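Local coordinates for protein UTP--glucose-1-phosphate uridylyltransferase YngB (Bacillus subtilis, PDB 7O2N) that catalyses the formation of UDP-glucose and diphosphate from UTP and glucose-1-phosphate, supplying glycolipid synthesis and wall teichoic acid glucosylation, at residues V4-I9 / E118-D123; D132-S137 / Y253-K258; L142-D147 / H244-E249; I172-G177 / E196-I201. All coordinates share one frame; numbering follows the deposited sequence.

Contact 1 is the most buried of the four; contacts 2, 3 and 4 are partly buried, contact 4 lying farthest from the centre of the chain. Contacts 1, 3 and 4 all reach the large mixed sheet, whereas contact 2 is a separate two-stranded ribbon, its centre about 8 Å from that of the chain. The chemistry follows the place: a lysine over a ring at a helix end in contact 1, paired backbones in contact 2, a glutamine amide in contact 3, isoleucine and proline in contact 4. Contact 3 touches each of the others: Met146 meets Val4, Glu249 packs on Ser137, and Ala245 meets Ile173. Contact 4 is nested inside contact 3, and contact 3 inside contact 2.

Contact 1: V4-I9 / E118-D123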
loop_
_atom_site.group_PDB
_atom_site.type_symbol
_atom_site.label_atom_id
_atom_site.label_comp_id
_atom_site.label_asym_id
_atom_site.label_seq_id
_atom_site.Cartn_x
_atom_site.Cartn_y
_atom_site.Cartn_z
ATOM N N VAL A 4 32.145 2.580 9.281
ATOM C CA VAL A 4 30.769 2.150 9.514
ATOM C C VAL A 4 30.307 1.292 8.335
ATOM O O VAL A 4 30.290 1.757 7.187
ATOM C CB VAL A 4 29.787 3.319 9.713
ATOM C CG1 VAL A 4 28.364 2.819 9.932
ATOM C CG2 VAL A 4 30.212 4.255 10.832
ATOM N N ARG A 5 29.910 0.048 8.660
ATOM C CA ARG A 5 29.592 -0.956 7.660
ATOM C C ARG A 5 28.271 -1.664 7.992
ATOM O O ARG A 5 27.723 -2.399 7.162
ATOM C CB ARG A 5 30.788 -1.909 7.543
ATOM N N LYS A 6 27.740 -1.429 9.203
ATOM C CA LYS A 6 26.547 -2.127 9.660
ATOM C C LYS A 6 25.496 -1.124 10.124
ATOM O O LYS A 6 25.842 -0.057 10.614
ATOM C CB LYS A 6 26.896 -3.089 10.799
ATOM C CG LYS A 6 27.602 -4.383 10.411
ATOM C CD LYS A 6 28.218 -5.034 11.645
ATOM C CE LYS A 6 28.411 -6.530 11.546
ATOM N NZ LYS A 6 28.973 -7.084 12.802
ATOM N N ALA A 7 24.222 -1.521 9.992
ATOM C CA ALA A 7 23.058 -0.699 10.285
ATOM C C ALA A 7 21.953 -1.535 10.938
ATOM O O ALA A 7 21.827 -2.739 10.699
ATOM C CB ALA A 7 22.584 -0.096 8.993
ATOM N N VAL A 8 21.123 -0.874 11.747
ATOM C CA VAL A 8 20.034 -1.536 12.455
ATOM C C VAL A 8 18.714 -0.837 12.153
ATOM O O VAL A 8 18.544 0.328 12.527
ATOM C CB VAL A 8 20.268 -1.490 13.969
ATOM C CG1 VAL A 8 19.154 -2.228 14.676
ATOM C CG2 VAL A 8 21.620 -2.043 14.365
ATOM N N ILE A 9 17.775 -1.553 11.520
ATOM C CA ILE A 9 16.449 -0.987 11.279
ATOM C C ILE A 9 15.466 -1.625 12.258
ATOM O O ILE A 9 15.173 -2.811 12.120
ATOM C CB ILE A 9 15.998 -1.250 9.830
ATOM C CG1 ILE A 9 17.087 -0.918 8.815
ATOM C CG2 ILE A 9 14.703 -0.531 9.519
ATOM C CD1 ILE A 9 16.754 -1.386 7.416
ATOM N N GLU A 118 23.281 -5.897 19.735
ATOM C CA GLU A 118 24.570 -5.766 20.397
ATOM C C GLU A 118 25.600 -6.704 19.778
ATOM O O GLU A 118 26.616 -6.246 19.260
ATOM C CB GLU A 118 24.437 -6.009 21.896
ATOM C CG GLU A 118 25.765 -5.926 22.631
ATOM C CD GLU A 118 25.670 -6.070 24.140
ATOM O OE1 GLU A 118 24.553 -5.908 24.686
ATOM O OE2 GLU A 118 26.711 -6.334 24.770
ATOM N N HIS A 119 25.307 -8.012 19.828
ATOM C CA HIS A 119 26.264 -9.063 19.522
ATOM C C HIS A 119 26.536 -9.095 18.025
ATOM O O HIS A 119 27.592 -9.549 17.586
ATOM C CB HIS A 119 25.771 -10.407 20.078
ATOM C CG HIS A 119 25.721 -10.451 21.574
ATOM N ND1 HIS A 119 26.768 -10.947 22.337
ATOM C CD2 HIS A 119 24.780 -10.041 22.456
ATOM C CE1 HIS A 119 26.469 -10.847 23.617
ATOM N NE2 HIS A 119 25.259 -10.292 23.715
ATOM N N PHE A 120 25.562 -8.597 17.258
ATOM C CA PHE A 120 25.631 -8.647 15.807
ATOM C C PHE A 120 26.658 -7.643 15.299
ATOM O O PHE A 120 27.449 -7.977 14.421
ATOM C CB PHE A 120 24.247 -8.467 15.180
ATOM C CG PHE A 120 24.288 -8.025 13.741
ATOM C CD1 PHE A 120 24.593 -8.926 12.732
ATOM C CD2 PHE A 120 24.039 -6.707 13.393
ATOM C CE1 PHE A 120 24.616 -8.532 11.404
ATOM C CE2 PHE A 120 24.091 -6.312 12.065
ATOM C CZ PHE A 120 24.371 -7.223 11.070
ATOM N N ILE A 121 26.635 -6.420 15.841
ATOM C CA ILE A 121 27.616 -5.430 15.409
ATOM C C ILE A 121 28.886 -5.623 16.231
ATOM O O ILE A 121 29.999 -5.464 15.744
ATOM C CB ILE A 121 27.089 -3.969 15.413
ATOM C CG1 ILE A 121 26.562 -3.514 16.771
ATOM C CG2 ILE A 121 26.056 -3.727 14.307
ATOM C CD1 ILE A 121 25.183 -2.932 16.658
ATOM N N GLY A 122 28.683 -6.003 17.488
ATOM C CA GLY A 122 29.779 -6.325 18.373
ATOM C C GLY A 122 30.623 -5.093 18.645
ATOM O O GLY A 122 30.239 -4.279 19.479
ATOM N N ASP A 123 31.742 -4.975 17.919
ATOM C CA ASP A 123 32.693 -3.931 18.244
ATOM C C ASP A 123 33.047 -3.100 17.018
ATOM O O ASP A 123 34.191 -3.081 16.558
ATOM C CB ASP A 123 33.893 -4.434 19.037
ATOM C CG ASP A 123 34.306 -3.368 20.032
ATOM O OD1 ASP A 123 33.597 -3.232 21.061
ATOM O OD2 ASP A 123 35.262 -2.617 19.726
#
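The Phe120 ring carries the side chain of Lys6 over one face: CE sits 4.1 Å above the ring plane, shifted toward the rim, and the ammonium group makes a cation-pi contact. NZ lies 4.7 Å from the centroid of the Phe120 ring and only 6° off its normal, so the charge stands almost squarely above the ring. Ala7 O approaches the same ring obliquely, and the ring of His100 meets it as well. The chain of Lys6 gets there by running extended beyond CG, and on the way it crosses Ile121, whose CG2 touches both CB and CD of Lys6 at 3.7 Å. Farther along the strand Val8 CG2 meets Ile121 CD1 more loosely, at 4.3 Å. NZ also points at the backbone carbonyl Phe120 O; that hydrogen bond is modelled too short for its length to be trusted. The charge has a second partner in Glu124, which makes a salt bridge with it. Carbonyls at the end of the short helix 118-121, where Gly122 leaves helical geometry with positive phi, would probably add a favourable field for the ammonium. The strand is 6-11, paired in parallel with 52-57 and 125-129, and the helix leads into 125-129: helix packed on parallel strands, the Rossmann-like layering of a GT-A nucleotidyltransferase.

Contact 2: D132-S137 / Y253-K258; sequences DDIMVS and YDIGDK
Tyr253 presents the edge of its ring to Val136, whose CG2 lies near the ring plane, 3.5 Å from CE2 of Tyr253. Val136 CG2 stands beside its own backbone N, and that places it at the ring edge. Ile268 of helix 258-269 and Met271 pack on both of these residues. On the same face of the ribbon Ile134 sends its CD1 to within 4.0 Å of Ile255 CD1. Ile255 can reach it because its CG1 lies between the backbone N and the carbonyl carbon (chi1 59°), with the chain extended beyond.

Backbone bonds hold the two segments together. Ile134 and Tyr253 form a hydrogen-bonded antiparallel pair, with Tyr253 N to Ile134 O and Ile134 N to Tyr253 O both 2.8 Å. Asp133 and Asp254 follow as the non-hydrogen-bonded pair, their CA atoms 4.1 Å apart. A third bond, Ile255 N to Asp132 O at 3.1 Å, continues the pairing past the strand end.

The aspartates turn their carboxylates to other work. Asp133 OD1 makes a salt bridge with Arg206, while Asp254 OD1 accepts from Gly256 N at 3.1 Å, met from above the carboxylate plane, and closes an Asx turn. Just beyond it Asp257 is the N-cap of helix 258-269, bonding Leu259 N through OD1. The whole is a two-stranded antiparallel beta ribbon, 133-136 with 251-254, that runs through an Asx turn into a capped helix.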
loop_
_atom_site.group_PDB
_atom_site.type_symbol
_atom_site.label_atom_id
_atom_site.label_comp_id
_atom_site.label_asym_id
_atom_site.label_seq_id
_atom_site.Cartn_x
_atom_site.Cartn_y
_atom_site.Cartn_z
ATOM N N ASP A 132 11.143 6.880 9.416
ATOM C CA ASP A 132 9.995 7.749 9.612
ATOM C C ASP A 132 9.922 8.846 8.556
ATOM O O ASP A 132 8.986 9.641 8.554
ATOM C CB ASP A 132 9.711 8.134 11.072
ATOM C CG ASP A 132 10.882 8.723 11.824
ATOM O OD1 ASP A 132 11.813 9.236 11.156
ATOM O OD2 ASP A 132 10.841 8.675 13.080
ATOM N N ASP A 133 10.860 8.826 7.611
ATOM C CA ASP A 133 10.833 9.816 6.549
ATOM C C ASP A 133 11.610 9.277 5.352
ATOM O O ASP A 133 12.492 8.447 5.517
ATOM C CB ASP A 133 11.377 11.155 7.071
ATOM C CG ASP A 133 12.856 11.101 7.445
ATOM O OD1 ASP A 133 13.661 10.870 6.530
ATOM O OD2 ASP A 133 13.182 11.221 8.651
ATOM N N ILE A 134 11.325 9.774 4.152
ATOM C CA ILE A 134 12.233 9.518 3.044
ATOM C C ILE A 134 12.986 10.813 2.746
ATOM O O ILE A 134 12.409 11.889 2.805
ATOM C CB ILE A 134 11.473 8.926 1.835
ATOM C CG1 ILE A 134 10.976 7.506 2.145
ATOM C CG2 ILE A 134 12.261 9.014 0.531
ATOM C CD1 ILE A 134 9.666 7.106 1.441
ATOM N N MET A 135 14.293 10.697 2.487
ATOM C CA MET A 135 15.154 11.807 2.117
ATOM C C MET A 135 15.563 11.633 0.659
ATOM O O MET A 135 16.053 10.575 0.261
ATOM C CB MET A 135 16.422 11.796 2.964
ATOM C CG MET A 135 16.199 12.213 4.394
ATOM S SD MET A 135 16.643 13.921 4.754
ATOM C CE MET A 135 16.275 14.644 3.160
ATOM N N VAL A 136 15.352 12.682 -0.140
ATOM C CA VAL A 136 15.871 12.724 -1.494
ATOM C C VAL A 136 17.037 13.702 -1.500
ATOM O O VAL A 136 16.865 14.854 -1.099
ATOM C CB VAL A 136 14.757 13.125 -2.476
ATOM C CG1 VAL A 136 15.171 12.906 -3.924
ATOM C CG2 VAL A 136 13.468 12.361 -2.180
ATOM N N SER A 137 18.213 13.205 -1.925
ATOM C CA SER A 137 19.497 13.842 -1.655
ATOM C C SER A 137 20.501 13.543 -2.764
ATOM O O SER A 137 20.447 12.481 -3.366
ATOM C CB SER A 137 20.043 13.387 -0.333
ATOM O OG SER A 137 19.116 13.655 0.692
ATOM N N TYR A 253 10.502 13.834 3.376
ATOM C CA TYR A 253 9.083 13.522 3.349
ATOM C C TYR A 253 8.724 12.596 4.500
ATOM O O TYR A 253 9.020 11.400 4.437
ATOM C CB TYR A 253 8.717 12.873 2.019
ATOM C CG TYR A 253 9.167 13.710 0.861
ATOM C CD1 TYR A 253 8.583 14.940 0.591
ATOM C CD2 TYR A 253 10.219 13.292 0.080
ATOM C CE1 TYR A 253 9.023 15.736 -0.452
ATOM C CE2 TYR A 253 10.659 14.066 -0.979
ATOM C CZ TYR A 253 10.072 15.294 -1.239
ATOM O OH TYR A 253 10.527 16.039 -2.288
ATOM N N ASP A 254 8.100 13.178 5.539
ATOM C CA ASP A 254 7.652 12.414 6.690
ATOM C C ASP A 254 6.526 11.488 6.236
ATOM O O ASP A 254 5.669 11.891 5.445
ATOM C CB ASP A 254 7.319 13.330 7.869
ATOM C CG ASP A 254 6.301 12.764 8.851
ATOM O OD1 ASP A 254 5.152 12.446 8.422
ATOM O OD2 ASP A 254 6.640 12.656 10.043
ATOM N N ILE A 255 6.570 10.231 6.710
ATOM C CA ILE A 255 5.560 9.235 6.380
ATOM C C ILE A 255 4.970 8.607 7.648
ATOM O O ILE A 255 4.623 7.424 7.642
ATOM C CB ILE A 255 6.149 8.177 5.424
ATOM C CG1 ILE A 255 7.360 7.454 6.026
ATOM C CG2 ILE A 255 6.491 8.814 4.096
ATOM C CD1 ILE A 255 8.057 6.505 5.082
ATOM N N GLY A 256 4.838 9.396 8.725
ATOM C CA GLY A 256 4.287 8.924 9.986
ATOM C C GLY A 256 2.754 8.902 10.018
ATOM O O GLY A 256 2.161 8.297 10.895
ATOM N N ASP A 257 2.127 9.538 9.032
ATOM C CA ASP A 257 0.726 9.909 8.973
ATOM C C ASP A 257 0.205 9.338 7.649
ATOM O O ASP A 257 0.980 9.178 6.709
ATOM C CB ASP A 257 0.716 11.449 9.040
ATOM C CG ASP A 257 -0.558 12.247 8.761
ATOM O OD1 ASP A 257 -1.691 11.664 8.580
ATOM O OD2 ASP A 257 -0.413 13.489 8.716
ATOM N N LYS A 258 -1.102 9.032 7.546
ATOM C CA LYS A 258 -1.658 8.668 6.254
ATOM C C LYS A 258 -1.389 9.785 5.238
ATOM O O LYS A 258 -0.950 9.521 4.115
ATOM C CB LYS A 258 -3.137 8.312 6.365
ATOM C CG LYS A 258 -3.460 7.208 7.357
ATOM C CD LYS A 258 -4.877 6.669 7.146
ATOM C CE LYS A 258 -5.732 6.446 8.388
ATOM N NZ LYS A 258 -5.559 5.106 9.009
#

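Contact 3: L142-D147 / H244-E249; sequences LRQLMD and HARLLE
This is a polar helix-to-strand contact: helix 141-152 lies beside strand 244-247 of the large sheet, and the side chain of Gln144 does most of the bridging. Its CG lies opposite the carbonyl carbon (chi1 -59°) and the chain then runs extended, carrying the amide out to the loop that ends the strand. There Glu249 N donates to Gln144 OE1 at 3.1 Å, in the carbonyl plane and on a lone pair, with 167° at the hydrogen. The same OE1 stands over one face of the Arg246 guanidinium, whose exact placement is uncertain; the two side chains cross at about a right angle, amide and guanidinium planes 32° apart. Gln144 NE2 lies close to Glu249 OE1, but the angle is poor; its bond goes instead to Thr139 O. The Glu249 carboxylate accepts from the backbone N atoms of Glu138 and Thr139. Alongside the polar group, Leu145 CD1 meets Leu248 CD2 at 3.8 Å, with Val156 and Val208 also packing on Leu145. OE1 accepting from Glu249 N and NE2 donating to Thr139 O leave both ends of the buried amide satisfied, which fixes its flip.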
loop_
_atom_site.group_PDB
_atom_site.type_symbol
_atom_site.label_atom_id
_atom_site.label_comp_id
_atom_site.label_asym_id
_atom_site.label_seq_id
_atom_site.Cartn_x
_atom_site.Cartn_y
_atom_site.Cartn_z
ATOM N N LEU A 142 22.288 9.133 5.250
ATOM C CA LEU A 142 23.136 8.454 6.226
ATOM C C LEU A 142 24.619 8.664 5.923
ATOM O O LEU A 142 25.389 8.905 6.853
ATOM C CB LEU A 142 22.785 6.965 6.278
ATOM C CG LEU A 142 23.698 6.088 7.131
ATOM C CD1 LEU A 142 23.436 6.341 8.608
ATOM C CD2 LEU A 142 23.456 4.623 6.786
ATOM N N ARG A 143 24.997 8.574 4.633
ATOM C CA ARG A 143 26.366 8.807 4.193
ATOM C C ARG A 143 26.910 10.087 4.818
ATOM O O ARG A 143 28.074 10.144 5.179
ATOM C CB ARG A 143 26.416 9.057 2.685
ATOM C CG ARG A 143 27.828 9.213 2.146
ATOM C CD ARG A 143 28.168 7.890 1.509
ATOM N NE ARG A 143 29.579 7.740 1.205
ATOM C CZ ARG A 143 30.557 7.804 2.101
ATOM N NH1 ARG A 143 30.288 8.027 3.371
ATOM N NH2 ARG A 143 31.805 7.619 1.720
ATOM N N GLN A 144 26.049 11.110 4.908
ATOM C CA GLN A 144 26.405 12.423 5.413
ATOM C C GLN A 144 26.734 12.359 6.901
ATOM O O GLN A 144 27.655 13.050 7.332
ATOM C CB GLN A 144 25.282 13.426 5.149
ATOM C CG GLN A 144 24.896 13.603 3.679
ATOM C CD GLN A 144 23.717 14.538 3.517
ATOM O OE1 GLN A 144 23.379 15.319 4.421
ATOM N NE2 GLN A 144 23.056 14.457 2.365
ATOM N N LEU A 145 25.985 11.551 7.672
ATOM C CA LEU A 145 26.264 11.324 9.087
ATOM C C LEU A 145 27.600 10.611 9.251
ATOM O O LEU A 145 28.325 10.870 10.220
ATOM C CB LEU A 145 25.183 10.427 9.693
ATOM C CG LEU A 145 23.975 11.131 10.286
ATOM C CD1 LEU A 145 22.889 11.205 9.234
ATOM C CD2 LEU A 145 23.468 10.370 11.498
ATOM N N MET A 146 27.874 9.685 8.310
ATOM C CA MET A 146 29.050 8.832 8.369
ATOM C C MET A 146 30.302 9.693 8.171
ATOM O O MET A 146 31.356 9.443 8.770
ATOM C CB MET A 146 28.993 7.717 7.313
ATOM C CG MET A 146 28.189 6.472 7.708
ATOM S SD MET A 146 27.594 5.483 6.252
ATOM C CE MET A 146 29.141 4.855 5.611
ATOM N N ASP A 147 30.159 10.738 7.345
ATOM C CA ASP A 147 31.274 11.589 6.973
ATOM C C ASP A 147 31.681 12.442 8.169
ATOM O O ASP A 147 32.875 12.634 8.407
ATOM C CB ASP A 147 31.017 12.276 5.633
ATOM C CG ASP A 147 31.061 11.273 4.502
ATOM O OD1 ASP A 147 31.179 10.073 4.802
ATOM O OD2 ASP A 147 30.982 11.685 3.338
ATOM N N HIS A 244 27.938 15.207 18.336
ATOM C CA HIS A 244 27.889 16.016 17.130
ATOM C C HIS A 244 26.600 15.734 16.359
ATOM O O HIS A 244 25.938 14.731 16.611
ATOM C CB HIS A 244 29.144 15.784 16.282
ATOM C CG HIS A 244 30.381 16.329 16.910
ATOM N ND1 HIS A 244 30.559 16.380 18.283
ATOM C CD2 HIS A 244 31.507 16.830 16.366
ATOM C CE1 HIS A 244 31.743 16.883 18.554
ATOM N NE2 HIS A 244 32.344 17.166 17.394
ATOM N N ALA A 245 26.244 16.647 15.439
ATOM C CA ALA A 245 25.054 16.532 14.612
ATOM C C ALA A 245 25.333 17.086 13.218
ATOM O O ALA A 245 25.958 18.134 13.064
ATOM C CB ALA A 245 23.898 17.242 15.265
ATOM N N ARG A 246 24.865 16.369 12.198
ATOM C CA ARG A 246 24.926 16.863 10.836
ATOM C C ARG A 246 23.581 17.495 10.474
ATOM O O ARG A 246 22.532 16.908 10.723
ATOM C CB ARG A 246 25.236 15.705 9.884
ATOM C CG ARG A 246 25.107 16.069 8.411
ATOM C CD ARG A 246 26.436 16.667 8.021
ATOM N NE ARG A 246 26.700 16.583 6.598
ATOM C CZ ARG A 246 26.186 17.410 5.706
ATOM N NH1 ARG A 246 25.375 18.370 6.116
ATOM N NH2 ARG A 246 26.484 17.284 4.422
ATOM N N LEU A 247 23.617 18.704 9.897
ATOM C CA LEU A 247 22.456 19.223 9.196
ATOM C C LEU A 247 22.405 18.508 7.852
ATOM O O LEU A 247 23.419 18.374 7.173
ATOM C CB LEU A 247 22.581 20.736 9.024
ATOM C CG LEU A 247 21.298 21.469 8.619
ATOM C CD1 LEU A 247 20.427 21.858 9.820
ATOM C CD2 LEU A 247 21.642 22.686 7.777
ATOM N N LEU A 248 21.223 17.996 7.512
ATOM C CA LEU A 248 21.087 17.112 6.373
ATOM C C LEU A 248 20.681 17.912 5.140
ATOM O O LEU A 248 19.745 18.713 5.177
ATOM C CB LEU A 248 20.034 16.058 6.716
ATOM C CG LEU A 248 20.434 15.068 7.807
ATOM C CD1 LEU A 248 19.213 14.401 8.413
ATOM C CD2 LEU A 248 21.379 14.024 7.253
ATOM N N GLU A 249 21.322 17.580 4.022
ATOM C CA GLU A 249 21.194 18.322 2.787
ATOM C C GLU A 249 19.808 18.177 2.155
ATOM O O GLU A 249 19.237 19.187 1.742
ATOM C CB GLU A 249 22.376 18.036 1.861
ATOM C CG GLU A 249 22.035 18.094 0.384
ATOM C CD GLU A 249 22.124 16.776 -0.368
ATOM O OE1 GLU A 249 23.158 16.092 -0.246
ATOM O OE2 GLU A 249 21.172 16.454 -1.094
#

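Contact 4: I172-G177 / E196-I201; sequences IINTSG and EAPSEI
Strand 171-175, on the rim of the large mixed sheet of this GT-A fold, meets the loop leading into strand 201-204 through a single backbone bond, Ile173 N to Ile201 O at 3.1 Å. Ile172 CA makes a CA-H...O contact with the same Ile201 O at 3.3 Å, so two neighbouring residues converge on one oxygen. The loop is shaped by an ST turn: Ser199 OG accepts from Ile201 N at 2.7 Å.

Among the side chains, Ile173 and Ile201 lie side by side and point the same way. Ile173 CG2 is 3.6 Å from Ile201 CB, while Ile173 CD1 comes equally near to CG2 of Ile201. Ile172 reaches the loop with its CG2 branch, opposite its own backbone N, touching Pro198 CD at 3.9 Å; Val167 and Pro192 also pack on Ile172. Strand 182-190 lies against both segments, pairing with Ile172 and Asn174 through its backbone and meeting Pro198 with Val189. Asn174 crosses the Pro198 ring at about a right angle, its ND2 3.9 Å from Pro198 CB.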
loop_
_atom_site.group_PDB
_atom_site.type_symbol
_atom_site.label_atom_id
_atom_site.label_comp_id
_atom_site.label_asym_id
_atom_site.label_seq_id
_atom_site.Cartn_x
_atom_site.Cartn_y
_atom_site.Cartn_z
ATOM N N ILE A 172 15.128 17.049 20.277
ATOM C CA ILE A 172 15.680 18.368 20.024
ATOM C C ILE A 172 17.073 18.475 20.631
ATOM O O ILE A 172 17.249 18.227 21.830
ATOM C CB ILE A 172 14.733 19.449 20.572
ATOM C CG1 ILE A 172 13.313 19.294 20.015
ATOM C CG2 ILE A 172 15.304 20.844 20.347
ATOM C CD1 ILE A 172 13.210 19.331 18.501
ATOM N N ILE A 173 18.030 18.808 19.744
ATOM C CA ILE A 173 19.429 19.140 19.971
ATOM C C ILE A 173 19.518 20.291 20.973
ATOM O O ILE A 173 18.521 20.970 21.241
ATOM C CB ILE A 173 19.973 19.638 18.620
ATOM C CG1 ILE A 173 21.342 19.085 18.245
ATOM C CG2 ILE A 173 19.951 21.157 18.592
ATOM C CD1 ILE A 173 21.823 19.611 16.902
ATOM N N ASN A 174 20.734 20.539 21.479
ATOM C CA ASN A 174 21.005 21.708 22.305
ATOM C C ASN A 174 22.437 22.159 22.050
ATOM O O ASN A 174 23.325 21.800 22.813
ATOM C CB ASN A 174 20.734 21.420 23.783
ATOM C CG ASN A 174 21.033 22.575 24.707
ATOM O OD1 ASN A 174 21.678 23.551 24.312
ATOM N ND2 ASN A 174 20.561 22.454 25.939
ATOM N N THR A 175 22.639 22.953 20.990
ATOM C CA THR A 175 23.979 23.307 20.548
ATOM C C THR A 175 24.606 24.387 21.430
ATOM O O THR A 175 23.938 25.105 22.178
ATOM C CB THR A 175 24.018 23.885 19.132
ATOM O OG1 THR A 175 22.884 23.413 18.415
ATOM C CG2 THR A 175 25.282 23.525 18.395
ATOM N N SER A 176 25.935 24.460 21.325
ATOM C CA SER A 176 26.698 25.616 21.744
ATOM C C SER A 176 27.007 26.455 20.505
ATOM O O SER A 176 27.168 27.669 20.601
ATOM C CB SER A 176 27.958 25.189 22.447
ATOM N N GLY A 177 27.046 25.793 19.347
ATOM C CA GLY A 177 27.511 26.435 18.134
ATOM C C GLY A 177 27.566 25.451 16.972
ATOM O O GLY A 177 27.063 24.342 17.053
ATOM N N GLU A 196 10.011 24.824 26.558
ATOM C CA GLU A 196 10.972 23.951 27.224
ATOM C C GLU A 196 12.084 23.543 26.250
ATOM O O GLU A 196 13.203 23.247 26.665
ATOM C CB GLU A 196 10.224 22.701 27.689
ATOM C CG GLU A 196 10.576 22.182 29.070
ATOM C CD GLU A 196 10.107 20.747 29.317
ATOM O OE1 GLU A 196 10.938 19.935 29.771
ATOM O OE2 GLU A 196 8.914 20.427 29.050
ATOM N N ALA A 197 11.762 23.531 24.947
ATOM C CA ALA A 197 12.678 23.144 23.889
ATOM C C ALA A 197 13.794 24.172 23.754
ATOM O O ALA A 197 13.530 25.367 23.650
ATOM C CB ALA A 197 11.916 22.995 22.596
ATOM N N PRO A 198 15.070 23.727 23.755
ATOM C CA PRO A 198 16.221 24.624 23.656
ATOM C C PRO A 198 16.796 24.789 22.248
ATOM O O PRO A 198 17.960 25.145 22.073
ATOM C CB PRO A 198 17.240 23.845 24.496
ATOM C CG PRO A 198 16.977 22.409 24.109
ATOM C CD PRO A 198 15.474 22.324 23.920
ATOM N N SER A 199 15.975 24.495 21.243
ATOM C CA SER A 199 16.292 24.817 19.862
ATOM C C SER A 199 15.104 24.460 18.965
ATOM O O SER A 199 14.078 23.964 19.440
ATOM C CB SER A 199 17.590 24.165 19.435
ATOM O OG SER A 199 17.492 23.534 18.166
ATOM N N GLU A 200 15.250 24.732 17.663
ATOM C CA GLU A 200 14.256 24.298 16.699
ATOM C C GLU A 200 14.878 23.264 15.744
ATOM O O GLU A 200 14.429 23.122 14.607
ATOM C CB GLU A 200 13.588 25.527 16.071
ATOM N N ILE A 201 15.893 22.522 16.231
ATOM C CA ILE A 201 16.607 21.495 15.480
ATOM C C ILE A 201 16.250 20.096 15.996
ATOM O O ILE A 201 16.592 19.732 17.126
ATOM C CB ILE A 201 18.129 21.730 15.552
ATOM C CG1 ILE A 201 18.550 23.083 14.971
ATOM C CG2 ILE A 201 18.896 20.566 14.944
ATOM C CD1 ILE A 201 18.929 23.053 13.512
#